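Local coordinates for sugar-binding transport ATP-binding protein (Pyrococcus horikoshii, PDB 1V43), which probably binds and hydrolyses ATP as the nucleotide-binding subunit of an ABC transporter that takes up sugars, at residues A[250-255]-A[262-267]. Sequence-based numbering, arbitrary orientation.
Sequences LEVSVG and RGFRIE
Phe264 reaches back from the edge strand 264-267 to meet Leu250 and Val252 of strand 248-255, while Arg262 forms a salt bridge with Glu251. From CB of Phe264, a chi1 of 73° sets CG between the backbone N and the carbonyl carbon, and this swings the ring from its own strand toward 250-255. CG, CD1 and CD2 span the gap without touching that segment, and CE1 comes only marginally close to CG1 of Val252. CE2 lies 3.9 Å from CD1 of Leu250. At the tip, CZ lies 3.7 Å from the same Leu250 CD1 and 4.1 Å from CG1 of Val252. Two methyls from alternate residues of one strand therefore converge obliquely on the far end of the ring; as side chains, Val252 and Phe264 cross at about a right angle.

Glu251, lying between those two in sequence, turns to another side. Its extended chain meets the equally stretched Arg262, whose NH2 donates to OE2 of Glu251 over 3.2 Å. The bond is bent, 139° at the hydrogen. OE2 sits at the guanidinium edge, nearly in its plane, but is itself approached from above the carboxylate, and the two planes are 66° apart. The other oxygen, OE1, pairs with Lys365, the stronger partner, so the carboxylate bridges two cationic groups, which would probably keep it ionised.

The two segments belong to the OB-fold region of this MalK-like subunit, well away from the ATP site. Strand 258-261 runs between strands 248-255 and 264-267 in an antiparallel sheet, so Phe264 skips over a strand to reach Leu250 and Val252, whereas Arg262 sits in the turn just after 258-261. On the other flank of 248-255, strand 283-288 bonds to the backbone of Leu250 and Val252, and the Leu250 side chain also packs on Val335 of strand 333-340, in the neighbouring sheet.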
ATOM      1  N   LEU A 250       7.897 -13.764 -17.192  1.00 38.38           N
ATOM      2  CA  LEU A 250       8.753 -14.928 -17.375  1.00 42.59           C
ATOM      3  C   LEU A 250       9.297 -15.066 -18.790  1.00 40.32           C
ATOM      4  O   LEU A 250       8.560 -14.979 -19.765  1.00 45.34           O
ATOM      5  CB  LEU A 250       7.990 -16.206 -17.013  1.00 41.65           C
ATOM      6  CG  LEU A 250       7.449 -16.303 -15.590  1.00 34.37           C
ATOM      7  CD1 LEU A 250       6.895 -17.701 -15.353  1.00 32.49           C
ATOM      8  CD2 LEU A 250       8.551 -15.989 -14.603  1.00 34.92           C
ATOM      9  N   GLU A 251      10.596 -15.299 -18.885  1.00 40.66           N
ATOM     10  CA  GLU A 251      11.263 -15.465 -20.171  1.00 46.38           C
ATOM     11  C   GLU A 251      10.942 -16.846 -20.739  1.00 41.60           C
ATOM     12  O   GLU A 251      11.179 -17.850 -20.084  1.00 41.88           O
ATOM     13  CB  GLU A 251      12.768 -15.313 -19.968  1.00 51.59           C
ATOM     14  CG  GLU A 251      13.578 -15.190 -21.231  1.00 69.44           C
ATOM     15  CD  GLU A 251      15.027 -14.842 -20.938  1.00 76.86           C
ATOM     16  OE1 GLU A 251      15.835 -14.819 -21.890  1.00 79.89           O
ATOM     17  OE2 GLU A 251      15.355 -14.587 -19.755  1.00 77.61           O
ATOM     18  N   VAL A 252      10.385 -16.903 -21.946  1.00 40.11           N
ATOM     19  CA  VAL A 252      10.059 -18.191 -22.552  1.00 46.36           C
ATOM     20  C   VAL A 252      10.332 -18.281 -24.064  1.00 52.05           C
ATOM     21  O   VAL A 252      10.597 -17.275 -24.724  1.00 48.78           O
ATOM     22  CB  VAL A 252       8.582 -18.572 -22.301  1.00 40.08           C
ATOM     23  CG1 VAL A 252       8.302 -18.600 -20.804  1.00 41.98           C
ATOM     24  CG2 VAL A 252       7.658 -17.606 -23.014  1.00 38.21           C
ATOM     25  N   SER A 253      10.269 -19.501 -24.596  1.00 53.04           N
ATOM     26  CA  SER A 253      10.493 -19.747 -26.018  1.00 58.16           C
ATOM     27  C   SER A 253       9.200 -20.239 -26.653  1.00 58.50           C
ATOM     28  O   SER A 253       8.476 -21.031 -26.050  1.00 58.74           O
ATOM     29  CB  SER A 253      11.595 -20.790 -26.207  1.00 58.31           C
ATOM     30  OG  SER A 253      12.833 -20.302 -25.722  1.00 50.29           O
ATOM     31  N   VAL A 254       8.919 -19.771 -27.865  1.00 57.52           N
ATOM     32  CA  VAL A 254       7.701 -20.140 -28.584  1.00 62.01           C
ATOM     33  C   VAL A 254       7.878 -21.398 -29.441  1.00 70.58           C
ATOM     34  O   VAL A 254       8.867 -21.523 -30.163  1.00 71.89           O
ATOM     35  CB  VAL A 254       7.246 -18.987 -29.508  1.00 60.63           C
ATOM     36  CG1 VAL A 254       5.878 -19.296 -30.094  1.00 59.67           C
ATOM     37  CG2 VAL A 254       7.218 -17.674 -28.732  1.00 59.70           C
ATOM     38  N   GLY A 255       6.913 -22.316 -29.375  1.00 75.30           N
ATOM     39  CA  GLY A 255       7.006 -23.543 -30.154  1.00 80.29           C
ATOM     40  C   GLY A 255       5.829 -23.819 -31.078  1.00 84.45           C
ATOM     41  O   GLY A 255       4.989 -22.945 -31.296  1.00 84.86           O
ATOM     42  N   ARG A 262      11.950 -22.046 -18.096  1.00 61.00           N
ATOM     43  CA  ARG A 262      12.893 -22.809 -17.292  1.00 64.35           C
ATOM     44  C   ARG A 262      12.200 -23.800 -16.361  1.00 65.77           C
ATOM     45  O   ARG A 262      12.073 -23.547 -15.161  1.00 66.55           O
ATOM     46  CB  ARG A 262      13.762 -21.858 -16.468  1.00 65.04           C
ATOM     47  CG  ARG A 262      14.401 -20.744 -17.274  1.00 65.99           C
ATOM     48  CD  ARG A 262      15.046 -19.728 -16.346  1.00 75.55           C
ATOM     49  NE  ARG A 262      15.274 -18.444 -17.005  1.00 81.95           N
ATOM     50  CZ  ARG A 262      15.695 -17.348 -16.380  1.00 83.91           C
ATOM     51  NH1 ARG A 262      15.937 -17.376 -15.073  1.00 86.54           N
ATOM     52  NH2 ARG A 262      15.868 -16.219 -17.057  1.00 85.22           N
ATOM     53  N   GLY A 263      11.746 -24.922 -16.921  1.00 64.44           N
ATOM     54  CA  GLY A 263      11.100 -25.944 -16.114  1.00 62.44           C
ATOM     55  C   GLY A 263       9.592 -26.076 -16.217  1.00 61.49           C
ATOM     56  O   GLY A 263       8.950 -26.509 -15.263  1.00 66.91           O
ATOM     57  N   PHE A 264       9.017 -25.713 -17.358  1.00 59.06           N
ATOM     58  CA  PHE A 264       7.569 -25.824 -17.538  1.00 56.15           C
ATOM     59  C   PHE A 264       7.169 -25.450 -18.957  1.00 55.71           C
ATOM     60  O   PHE A 264       7.957 -24.855 -19.692  1.00 55.23           O
ATOM     61  CB  PHE A 264       6.829 -24.915 -16.539  1.00 58.32           C
ATOM     62  CG  PHE A 264       6.921 -23.440 -16.859  1.00 53.43           C
ATOM     63  CD1 PHE A 264       6.112 -22.871 -17.845  1.00 53.39           C
ATOM     64  CD2 PHE A 264       7.840 -22.630 -16.201  1.00 55.99           C
ATOM     65  CE1 PHE A 264       6.218 -21.521 -18.171  1.00 53.91           C
ATOM     66  CE2 PHE A 264       7.957 -21.274 -16.519  1.00 58.67           C
ATOM     67  CZ  PHE A 264       7.143 -20.719 -17.509  1.00 53.91           C
ATOM     68  N   ARG A 265       5.943 -25.804 -19.333  1.00 58.15           N
ATOM     69  CA  ARG A 265       5.414 -25.488 -20.655  1.00 61.61           C
ATOM     70  C   ARG A 265       3.955 -25.092 -20.510  1.00 60.63           C
ATOM     71  O   ARG A 265       3.275 -25.523 -19.584  1.00 63.68           O
ATOM     72  CB  ARG A 265       5.516 -26.689 -21.607  1.00 70.29           C
ATOM     73  CG  ARG A 265       4.497 -27.809 -21.363  1.00 77.16           C
ATOM     74  CD  ARG A 265       4.437 -28.785 -22.547  1.00 79.29           C
ATOM     75  NE  ARG A 265       3.716 -28.235 -23.697  1.00 83.84           N
ATOM     76  CZ  ARG A 265       3.682 -28.796 -24.906  1.00 86.27           C
ATOM     77  NH1 ARG A 265       4.333 -29.928 -25.138  1.00 84.65           N
ATOM     78  NH2 ARG A 265       2.987 -28.230 -25.887  1.00 81.25           N
ATOM     79  N   ILE A 266       3.476 -24.272 -21.432  1.00 56.92           N
ATOM     80  CA  ILE A 266       2.094 -23.827 -21.397  1.00 59.69           C
ATOM     81  C   ILE A 266       1.453 -24.052 -22.758  1.00 60.35           C
ATOM     82  O   ILE A 266       1.910 -23.520 -23.763  1.00 65.85           O
ATOM     83  CB  ILE A 266       2.017 -22.330 -21.022  1.00 57.72           C
ATOM     84  CG1 ILE A 266       2.525 -22.134 -19.590  1.00 54.68           C
ATOM     85  CG2 ILE A 266       0.596 -21.824 -21.191  1.00 54.68           C
ATOM     86  CD1 ILE A 266       2.730 -20.688 -19.185  1.00 57.10           C
ATOM     87  N   GLU A 267       0.396 -24.850 -22.787  1.00 65.38           N
ATOM     88  CA  GLU A 267      -0.293 -25.146 -24.035  1.00 70.80           C
ATOM     89  C   GLU A 267      -1.044 -23.913 -24.518  1.00 71.77           C
ATOM     90  O   GLU A 267      -1.989 -23.463 -23.875  1.00 75.89           O
ATOM     91  CB  GLU A 267      -1.270 -26.306 -23.829  1.00 73.08           C
ATOM     92  CG  GLU A 267      -1.363 -27.251 -25.015  1.00 80.58           C
ATOM     93  CD  GLU A 267      -0.001 -27.790 -25.432  1.00 81.23           C
ATOM     94  OE1 GLU A 267       0.738 -28.286 -24.553  1.00 75.31           O
ATOM     95  OE2 GLU A 267       0.328 -27.719 -26.638  1.00 82.13           O
TER